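Long-range contacts in mercuric reductase (Metallosphaera sedula, PDB 4YWO), which binds FAD and probably reduces mercuric ion to elemental mercury at the expense of NADPH: residues G181-A186 / I210-P215; K311-L316 / V341-F346; T347-A352 / H404-N409. All coordinates share one frame; numbering follows the deposited sequence. Where two conformers were deposited one is given.

Interaction 2 is the most central of the three and largely apolar, with leucine and valine branches packed together beside the flavin and a single water joining the polar groups. Interaction 3, also buried, is sheet pairing, and its chemistry is mainly that of backbone hydrogen bonds. Interaction 1 is only partly buried: one straight backbone bond and an isoleucine on its inner side give way to a salt bridge at the surface. Strands 343-345 and 350-355 are neighbours in one sheet, which couples interactions 2 and 3. Trp213 and Ile210 of interaction 1 pack on that same sheet, touching Ile345 and Leu351, while interactions 1 and 2 both reach FAD.

Interaction 1 (G181-A186 / I210-P215); sequences GGRALA and IPDWEP. With FAD (flavin-adenine dinucleotide), chain B.
The tight side of this contact lies where Ile210 meets Gly182 and Arg183. Gly182 offers its backbone carbonyl to Ile210: Ile210 N donates to Gly182 O over 2.9 Å in an almost straight bond (N-H...O 176°), and Ile210 CG2 rests 3.7 Å from Arg183 CA. The other branch of Ile210 turns elsewhere: with CG1 between the backbone N and the carbonyl carbon (chi1 55°), CD1 sits 3.8 Å above one face of the Trp213 ring, toward its rim. Ile345 closes this inner side, touching both Ala184 and Ile210.

Gly181 and Gly182 form the turn between strand 176-180 and helix 184-194, the place of the glycine-rich dinucleotide-binding loop in the second Rossmann-type domain of this reductase family, consistent with NADPH binding here. The backbone of Gly181 is twisted so that a CB would press against the preceding carbonyl oxygen, and glycine therefore suits this place. In the first turn of the helix, Leu185 brings CD2 to 3.8 Å from FAD C6.

Toward solvent the contact becomes polar and looser. The long, extended Arg183 side chain, deposited in two conformers, passes over Pro211, whose CG lies 3.9 Å from Arg183 NH1, off one guanidinium face. NH1 then makes a salt bridge to Asp212 OD2 at 2.7 Å, but the hydrogen bond within it is weak and the guanidinium and carboxylate planes are 44° apart. A water accepts hydrogen bonds from both Arg183 NH1 and Asp212 N, at 2.9 and 3.2 Å; a second accepts from Trp213 NE1 and, weakly, from Ala184 N.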
# COMPACT_ATOMS: atom_id res chain seq x y z
N GLY A 181 -19.28 18.00 14.32
CA GLY A 181 -17.85 17.94 14.13
C GLY A 181 -17.47 17.66 12.71
O GLY A 181 -18.27 17.26 11.91
N GLY A 182 -16.22 17.87 12.35
CA GLY A 182 -15.81 17.77 10.95
C GLY A 182 -14.34 17.39 10.74
O GLY A 182 -13.77 17.74 9.70
N ARG A 183 -13.77 16.60 11.65
CA ARG A 183 -12.44 16.06 11.44
C ARG A 183 -12.53 14.55 11.15
O ARG A 183 -13.59 14.04 10.77
CB ARG A 183 -11.52 16.42 12.64
CG ARG A 183 -11.40 17.93 12.84
CD ARG A 183 -10.30 18.34 13.83
NE ARG A 183 -10.49 19.73 14.27
CZ ARG A 183 -9.73 20.79 13.94
NH1 ARG A 183 -8.67 20.69 13.16
NH2 ARG A 183 -10.05 21.99 14.41
N ALA A 184 -11.48 13.80 11.41
CA ALA A 184 -11.38 12.40 10.95
C ALA A 184 -12.54 11.55 11.40
O ALA A 184 -13.10 10.79 10.63
CB ALA A 184 -10.11 11.75 11.47
N LEU A 185 -12.87 11.60 12.69
CA LEU A 185 -13.89 10.66 13.22
C LEU A 185 -15.22 11.02 12.68
O LEU A 185 -16.02 10.14 12.32
CB LEU A 185 -13.98 10.65 14.73
CG LEU A 185 -12.70 10.02 15.36
CD1 LEU A 185 -12.98 9.74 16.86
CD2 LEU A 185 -12.08 8.76 14.71
N ALA A 186 -15.54 12.32 12.51
CA ALA A 186 -16.79 12.64 11.82
C ALA A 186 -16.91 12.08 10.42
O ALA A 186 -17.98 11.60 10.01
CB ALA A 186 -16.97 14.15 11.77
N ILE A 210 -11.91 19.08 7.98
CA ILE A 210 -10.52 18.85 8.25
C ILE A 210 -9.63 20.03 7.96
O ILE A 210 -8.67 20.05 7.17
CB ILE A 210 -9.95 17.54 7.56
CG1 ILE A 210 -10.20 17.54 6.09
CG2 ILE A 210 -10.52 16.30 8.24
CD1 ILE A 210 -9.60 16.29 5.36
N PRO A 211 -9.87 21.13 8.72
CA PRO A 211 -9.17 22.38 8.34
C PRO A 211 -7.73 22.44 8.69
O PRO A 211 -7.03 23.31 8.24
CB PRO A 211 -9.95 23.44 9.22
CG PRO A 211 -10.46 22.67 10.35
CD PRO A 211 -10.89 21.35 9.75
N ASP A 212 -7.20 21.47 9.42
CA ASP A 212 -5.75 21.42 9.61
C ASP A 212 -4.99 20.51 8.61
O ASP A 212 -3.78 20.37 8.73
CB ASP A 212 -5.49 20.99 11.01
CG ASP A 212 -5.96 22.10 12.06
OD1 ASP A 212 -6.06 23.29 11.66
OD2 ASP A 212 -6.22 21.81 13.23
N TRP A 213 -5.70 19.97 7.67
CA TRP A 213 -5.10 19.26 6.53
C TRP A 213 -4.81 20.20 5.38
O TRP A 213 -5.19 21.41 5.39
CB TRP A 213 -6.05 18.13 6.09
CG TRP A 213 -6.16 16.98 7.02
CD1 TRP A 213 -6.54 17.02 8.32
CD2 TRP A 213 -5.79 15.63 6.73
NE1 TRP A 213 -6.41 15.74 8.87
CE2 TRP A 213 -6.02 14.87 7.87
CE3 TRP A 213 -5.41 14.97 5.58
CZ2 TRP A 213 -5.73 13.47 7.92
CZ3 TRP A 213 -5.10 13.54 5.67
CH2 TRP A 213 -5.33 12.86 6.79
N GLU A 214 -4.09 19.70 4.37
CA GLU A 214 -3.84 20.51 3.12
C GLU A 214 -5.22 20.93 2.56
O GLU A 214 -6.22 20.23 2.57
CB GLU A 214 -3.12 19.71 2.05
CG GLU A 214 -1.67 19.43 2.43
CD GLU A 214 -0.72 20.57 2.20
OE1 GLU A 214 -1.18 21.66 1.88
OE2 GLU A 214 0.50 20.38 2.37
N PRO A 215 -5.26 22.20 2.00
CA PRO A 215 -6.51 22.61 1.32
C PRO A 215 -7.14 21.65 0.34
O PRO A 215 -8.37 21.43 0.34
CB PRO A 215 -6.07 23.86 0.53
CG PRO A 215 -4.85 24.33 1.16
CD PRO A 215 -4.21 23.18 1.91
PA FAD B . -5.85 4.76 26.26
O1A FAD B . -5.74 3.48 25.47
O2A FAD B . -7.21 5.38 26.49
O5B FAD B . -5.14 4.54 27.68
C5B FAD B . -5.81 4.89 28.89
C4B FAD B . -6.13 3.62 29.68
O4B FAD B . -5.63 3.75 31.01
C3B FAD B . -7.63 3.39 29.76
O3B FAD B . -7.97 2.13 29.17
C2B FAD B . -7.98 3.38 31.24
O2B FAD B . -8.54 2.11 31.60
C1B FAD B . -6.68 3.60 31.98
N9A FAD B . -6.77 4.84 32.80
C8A FAD B . -7.16 6.05 32.36
N7A FAD B . -7.14 6.96 33.36
C5A FAD B . -6.74 6.33 34.48
C6A FAD B . -6.50 6.71 35.89
N6A FAD B . -6.70 7.98 36.32
N1A FAD B . -6.08 5.75 36.74
C2A FAD B . -5.88 4.48 36.33
N3A FAD B . -6.08 4.07 35.06
C4A FAD B . -6.50 4.93 34.11
N1 FAD B . -5.72 5.68 16.01
C2 FAD B . -5.08 5.16 14.94
O2 FAD B . -3.84 5.22 14.89
N3 FAD B . -5.74 4.58 13.92
C4 FAD B . -7.08 4.47 13.89
O4 FAD B . -7.66 3.92 12.93
C4X FAD B . -7.85 5.02 15.04
N5 FAD B . -9.20 4.96 15.09
C5X FAD B . -9.87 5.47 16.14
C6 FAD B . -11.26 5.39 16.17
C7 FAD B . -11.96 5.91 17.25
C7M FAD B . -13.47 5.83 17.29
C8 FAD B . -11.23 6.55 18.38
C8M FAD B . -12.00 7.12 19.55
C9 FAD B . -9.85 6.64 18.35
C9A FAD B . -9.14 6.11 17.27
N10 FAD B . -7.74 6.19 17.24
C10 FAD B . -7.06 5.65 16.12
C1' FAD B . -6.99 6.82 18.33
C2' FAD B . -6.38 5.74 19.21
O2' FAD B . -7.40 4.81 19.60
C3' FAD B . -5.74 6.35 20.46
O3' FAD B . -4.84 7.39 20.07
C4' FAD B . -4.99 5.29 21.26
O4' FAD B . -5.92 4.35 21.80
C5' FAD B . -4.19 5.93 22.38
O5' FAD B . -3.96 4.97 23.41
P FAD B . -3.51 5.43 24.88
O1P FAD B . -2.98 4.22 25.62
O2P FAD B . -2.65 6.67 24.75
O3P FAD B . -4.91 5.86 25.56
O HOH W 1 -8.34 18.87 10.89
O HOH W 2 -8.24 15.06 11.51

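Interaction 2 (K311-L316 / V341-F346); sequences KMLEAL and VPQVIF. With FAD (flavin-adenine dinucleotide), chain B.
Beside the packed pair of Leu313 and Val341, the flat groups are the Phe346 ring and the isoalloxazine of FAD. Val344 CG1 covers one face of the phenyl ring, 3.6 Å above its centre, while FAD O4 approaches obliquely, 3.7 Å from Phe346 CE2. At the pyrimidine end of the flavin, Glu314 N donates a hydrogen bond to FAD O2 over 2.9 Å.

Leucine and valine suit the place between, where branched methyls can fill space without needing polar partners. Leu313 CD1 packs 3.6 Å from Val341 CG1, and its other branch, CD2, reaches Gln343 CG and FAD O2. With CG1 anti to the backbone N (chi1 174°), Val341 splits its two methyls between two leucines: CG1 faces Leu313, and CG2 lies 3.9 Å from Leu316 CD1, where the side chains cross at about a right angle.

No direct hydrogen bond joins the segments. Instead, one water accepts from Lys311 NZ at 3.0 Å and donates to Val341 O at 2.7 Å; the extended lysine chain brings NZ to this water, and NZ also makes a weak bond to Glu338 O.

Glu314 begins helix 314-330, whose amino end faces FAD O2 and could favour negative charge on the reduced flavin. This is the flavin site typical of the pyridine nucleotide-disulfide oxidoreductases, built where the FAD-binding region meets the dimerisation domain and completed by Phe437 of the second subunit.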
# COMPACT_ATOMS: atom_id res chain seq x y z
N LYS A 311 -1.03 14.53 18.83
CA LYS A 311 -1.73 13.67 17.92
C LYS A 311 -2.22 12.45 18.68
O LYS A 311 -1.51 11.96 19.59
CB LYS A 311 -0.77 13.17 16.84
CG LYS A 311 -0.32 14.30 15.93
CD LYS A 311 0.67 13.86 14.89
CE LYS A 311 1.15 15.18 14.26
NZ LYS A 311 1.92 14.91 13.08
N MET A 312 -3.37 11.96 18.26
CA MET A 312 -3.95 10.82 18.93
C MET A 312 -3.96 9.64 17.94
O MET A 312 -4.88 9.50 17.10
CB MET A 312 -5.30 11.16 19.57
CG MET A 312 -5.03 12.21 20.67
SD MET A 312 -6.53 12.58 21.52
CE MET A 312 -6.07 13.87 22.72
N LEU A 313 -2.97 8.80 18.08
CA LEU A 313 -2.77 7.69 17.16
C LEU A 313 -2.26 6.49 17.93
O LEU A 313 -1.31 6.65 18.75
CB LEU A 313 -1.72 8.08 16.15
CG LEU A 313 -2.08 9.23 15.18
CD1 LEU A 313 -0.83 9.84 14.58
CD2 LEU A 313 -2.92 8.65 14.04
N GLU A 314 -2.70 5.29 17.58
CA GLU A 314 -2.25 4.11 18.26
C GLU A 314 -0.78 3.85 18.12
O GLU A 314 -0.07 3.51 19.08
CB GLU A 314 -3.10 2.92 17.81
CG GLU A 314 -2.82 1.67 18.58
CD GLU A 314 -1.60 0.86 18.06
OE1 GLU A 314 -0.97 1.13 17.00
OE2 GLU A 314 -1.16 -0.09 18.76
N ALA A 315 -0.21 3.98 16.89
CA ALA A 315 1.15 3.63 16.71
C ALA A 315 2.08 4.61 17.43
O ALA A 315 3.17 4.24 17.91
CB ALA A 315 1.48 3.62 15.15
N LEU A 316 1.67 5.88 17.47
CA LEU A 316 2.45 6.93 18.19
C LEU A 316 2.34 6.68 19.73
O LEU A 316 3.37 6.76 20.42
CB LEU A 316 1.90 8.31 17.89
CG LEU A 316 2.68 9.42 18.55
CD1 LEU A 316 4.15 9.45 18.21
CD2 LEU A 316 2.01 10.79 18.27
N VAL A 341 5.46 11.02 11.60
CA VAL A 341 4.38 10.14 12.07
C VAL A 341 3.16 10.29 11.13
O VAL A 341 2.56 11.39 10.99
CB VAL A 341 3.95 10.53 13.48
CG1 VAL A 341 2.75 9.71 13.91
CG2 VAL A 341 5.09 10.20 14.46
N PRO A 342 2.73 9.19 10.49
CA PRO A 342 1.53 9.29 9.60
C PRO A 342 0.19 9.31 10.23
O PRO A 342 0.04 8.81 11.36
CB PRO A 342 1.65 8.06 8.69
CG PRO A 342 2.33 7.08 9.59
CD PRO A 342 3.21 7.82 10.52
N GLN A 343 -0.77 9.98 9.59
CA GLN A 343 -2.16 9.91 9.96
C GLN A 343 -3.03 9.60 8.74
O GLN A 343 -2.93 10.26 7.70
CB GLN A 343 -2.69 11.22 10.59
CG GLN A 343 -4.18 11.12 10.92
CD GLN A 343 -4.80 12.47 11.28
OE1 GLN A 343 -4.12 13.49 11.46
NE2 GLN A 343 -6.08 12.42 11.52
N VAL A 344 -4.03 8.76 8.95
CA VAL A 344 -4.90 8.31 7.88
C VAL A 344 -6.32 8.39 8.38
O VAL A 344 -6.67 8.10 9.56
CB VAL A 344 -4.63 6.81 7.45
CG1 VAL A 344 -5.65 6.25 6.47
CG2 VAL A 344 -3.22 6.66 6.89
N ILE A 345 -7.14 8.85 7.49
CA ILE A 345 -8.63 8.79 7.58
C ILE A 345 -9.07 7.68 6.72
O ILE A 345 -8.88 7.68 5.48
CB ILE A 345 -9.24 10.16 7.20
CG1 ILE A 345 -8.75 11.25 8.07
CG2 ILE A 345 -10.77 10.06 7.31
CD1 ILE A 345 -9.16 12.65 7.69
N PHE A 346 -9.70 6.65 7.26
CA PHE A 346 -9.98 5.39 6.59
C PHE A 346 -11.38 5.37 5.92
O PHE A 346 -11.96 4.32 5.77
CB PHE A 346 -9.84 4.23 7.55
CG PHE A 346 -8.43 3.90 7.95
CD1 PHE A 346 -7.65 3.03 7.13
CD2 PHE A 346 -7.84 4.34 9.10
CE1 PHE A 346 -6.33 2.73 7.45
CE2 PHE A 346 -6.54 3.98 9.42
CZ PHE A 346 -5.82 3.13 8.60
PA FAD B . -5.85 4.76 26.26
O1A FAD B . -5.74 3.48 25.47
O2A FAD B . -7.21 5.38 26.49
O5B FAD B . -5.14 4.54 27.68
C5B FAD B . -5.81 4.89 28.89
C4B FAD B . -6.13 3.62 29.68
O4B FAD B . -5.63 3.75 31.01
C3B FAD B . -7.63 3.39 29.76
O3B FAD B . -7.97 2.13 29.17
C2B FAD B . -7.98 3.38 31.24
O2B FAD B . -8.54 2.11 31.60
C1B FAD B . -6.68 3.60 31.98
N9A FAD B . -6.77 4.84 32.80
C8A FAD B . -7.16 6.05 32.36
N7A FAD B . -7.14 6.96 33.36
C5A FAD B . -6.74 6.33 34.48
C6A FAD B . -6.50 6.71 35.89
N6A FAD B . -6.70 7.98 36.32
N1A FAD B . -6.08 5.75 36.74
C2A FAD B . -5.88 4.48 36.33
N3A FAD B . -6.08 4.07 35.06
C4A FAD B . -6.50 4.93 34.11
N1 FAD B . -5.72 5.68 16.01
C2 FAD B . -5.08 5.16 14.94
O2 FAD B . -3.84 5.22 14.89
N3 FAD B . -5.74 4.58 13.92
C4 FAD B . -7.08 4.47 13.89
O4 FAD B . -7.66 3.92 12.93
C4X FAD B . -7.85 5.02 15.04
N5 FAD B . -9.20 4.96 15.09
C5X FAD B . -9.87 5.47 16.14
C6 FAD B . -11.26 5.39 16.17
C7 FAD B . -11.96 5.91 17.25
C7M FAD B . -13.47 5.83 17.29
C8 FAD B . -11.23 6.55 18.38
C8M FAD B . -12.00 7.12 19.55
C9 FAD B . -9.85 6.64 18.35
C9A FAD B . -9.14 6.11 17.27
N10 FAD B . -7.74 6.19 17.24
C10 FAD B . -7.06 5.65 16.12
C1' FAD B . -6.99 6.82 18.33
C2' FAD B . -6.38 5.74 19.21
O2' FAD B . -7.40 4.81 19.60
C3' FAD B . -5.74 6.35 20.46
O3' FAD B . -4.84 7.39 20.07
C4' FAD B . -4.99 5.29 21.26
O4' FAD B . -5.92 4.35 21.80
C5' FAD B . -4.19 5.93 22.38
O5' FAD B . -3.96 4.97 23.41
P FAD B . -3.51 5.43 24.88
O1P FAD B . -2.98 4.22 25.62
O2P FAD B . -2.65 6.67 24.75
O3P FAD B . -4.91 5.86 25.56
O HOH W 3 0.78 13.41 10.71

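Interaction 3 (T347-A352 / H404-N409); sequences TQPNLA and HAVGEN
Gln348 and Glu408 meet just beyond the paired strands: Gln348 NE2 donates to Glu408 OE1 over 2.9 Å at a nearly straight 175°. The acceptor lies in the plane of the amide, whereas the donor meets the syn side of the carboxylate 28° out of its plane. A bend at chi2 (66°) brings the Glu408 carboxylate back to Gln348, although its CB points away. The remaining polar atoms are used too: Gln348 OE1 accepts from Arg195 NH1, and Glu408 OE2 is hydrogen-bonded to Ser386 OG.

Further along, the backbones satisfy one another. Gly407 N bonds to Asn350 O at 3.0 Å, with only a weak return bond from Asn350 N to Gly407 O. Ala352 N to Ala405 O (2.7 Å) and Ala405 N to Ala352 O (2.8 Å) form the full second pair. Between them, Leu351 and Val406 form a non-hydrogen-bonded pair whose side chains lie side by side, Leu351 CD2 3.7 Å from Val406 CG2. On the other face lie Asn350, Ala352, Ala405 and Gly407.

Asn350 braces the loop before the strand. Its ND2 bonds to Thr347 O at 2.8 Å, and Thr347 OG1 to Pro349 O at 2.9 Å, around the cis peptide before Pro349. Asn350 OD1 accepts from Ala411 N and from a water at 2.7 Å, which in turn accepts from Asn409 ND2. His404 NE2 is bonded to Leu356 O.

Strands 350-355 and 399-407 belong to the antiparallel sheet of the dimerisation domain characteristic of pyridine nucleotide-disulfide oxidoreductases.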
# COMPACT_ATOMS: atom_id res chain seq x y z
N THR A 347 -11.89 6.54 5.48
CA THR A 347 -12.88 6.54 4.49
C THR A 347 -12.38 5.80 3.22
O THR A 347 -11.23 5.55 3.08
CB THR A 347 -13.25 7.96 4.10
OG1 THR A 347 -12.08 8.76 3.81
CG2 THR A 347 -13.99 8.69 5.27
N GLN A 348 -13.31 5.57 2.33
CA GLN A 348 -12.99 5.11 0.96
C GLN A 348 -13.37 6.26 0.06
O GLN A 348 -14.56 6.66 -0.04
CB GLN A 348 -13.84 3.94 0.60
CG GLN A 348 -13.53 3.47 -0.85
CD GLN A 348 -14.25 2.26 -1.23
OE1 GLN A 348 -15.45 2.09 -0.88
NE2 GLN A 348 -13.56 1.34 -1.98
N PRO A 349 -12.46 6.81 -0.73
CA PRO A 349 -10.98 6.56 -0.68
C PRO A 349 -10.39 7.13 0.60
O PRO A 349 -11.04 7.96 1.27
CB PRO A 349 -10.47 7.29 -1.88
CG PRO A 349 -11.37 8.49 -2.01
CD PRO A 349 -12.76 7.90 -1.68
N ASN A 350 -9.21 6.66 0.92
CA ASN A 350 -8.47 7.10 2.11
C ASN A 350 -7.90 8.53 1.94
O ASN A 350 -7.66 9.03 0.81
CB ASN A 350 -7.29 6.24 2.40
CG ASN A 350 -7.51 4.77 2.69
OD1 ASN A 350 -6.55 3.99 2.56
ND2 ASN A 350 -8.72 4.34 3.02
N LEU A 351 -7.72 9.21 3.08
CA LEU A 351 -6.93 10.47 3.11
C LEU A 351 -5.76 10.13 3.96
O LEU A 351 -5.93 9.56 5.08
CB LEU A 351 -7.68 11.65 3.71
CG LEU A 351 -9.00 12.01 2.97
CD1 LEU A 351 -10.12 11.30 3.63
CD2 LEU A 351 -9.20 13.53 2.95
N ALA A 352 -4.54 10.52 3.56
CA ALA A 352 -3.37 10.17 4.37
C ALA A 352 -2.40 11.34 4.39
O ALA A 352 -2.31 12.10 3.40
CB ALA A 352 -2.68 9.02 3.74
N HIS A 404 1.02 14.18 1.33
CA HIS A 404 -0.37 14.22 1.61
C HIS A 404 -1.04 13.61 0.44
O HIS A 404 -0.77 13.94 -0.69
CB HIS A 404 -0.84 15.68 1.82
CG HIS A 404 0.02 16.40 2.80
ND1 HIS A 404 -0.32 16.54 4.13
CD2 HIS A 404 1.26 16.93 2.68
CE1 HIS A 404 0.68 17.09 4.77
NE2 HIS A 404 1.69 17.26 3.93
N ALA A 405 -2.06 12.74 0.66
CA ALA A 405 -2.64 12.05 -0.48
C ALA A 405 -4.10 11.66 -0.19
O ALA A 405 -4.50 11.47 0.99
CB ALA A 405 -1.85 10.81 -0.82
N VAL A 406 -4.89 11.58 -1.25
CA VAL A 406 -6.26 11.06 -1.20
C VAL A 406 -6.31 10.09 -2.38
O VAL A 406 -6.01 10.43 -3.53
CB VAL A 406 -7.31 12.23 -1.33
CG1 VAL A 406 -8.68 11.59 -1.49
CG2 VAL A 406 -7.19 13.16 -0.18
N GLY A 407 -6.80 8.86 -2.11
CA GLY A 407 -6.96 7.88 -3.17
C GLY A 407 -7.16 6.49 -2.58
O GLY A 407 -7.16 6.28 -1.35
N GLU A 408 -7.37 5.54 -3.45
CA GLU A 408 -7.73 4.19 -3.02
C GLU A 408 -6.53 3.55 -2.29
O GLU A 408 -5.45 3.37 -2.86
CB GLU A 408 -8.03 3.32 -4.27
CG GLU A 408 -8.90 2.15 -3.93
CD GLU A 408 -10.33 2.60 -3.48
OE1 GLU A 408 -10.73 1.91 -2.57
OE2 GLU A 408 -10.96 3.67 -3.92
N ASN A 409 -6.74 3.16 -1.05
CA ASN A 409 -5.77 2.47 -0.24
C ASN A 409 -4.47 3.23 -0.10
O ASN A 409 -3.44 2.63 0.14
CB ASN A 409 -5.46 1.10 -0.82
CG ASN A 409 -6.65 0.17 -0.84
OD1 ASN A 409 -6.81 -0.60 -1.85
ND2 ASN A 409 -7.42 0.14 0.22
O HOH W 4 -6.56 1.37 3.15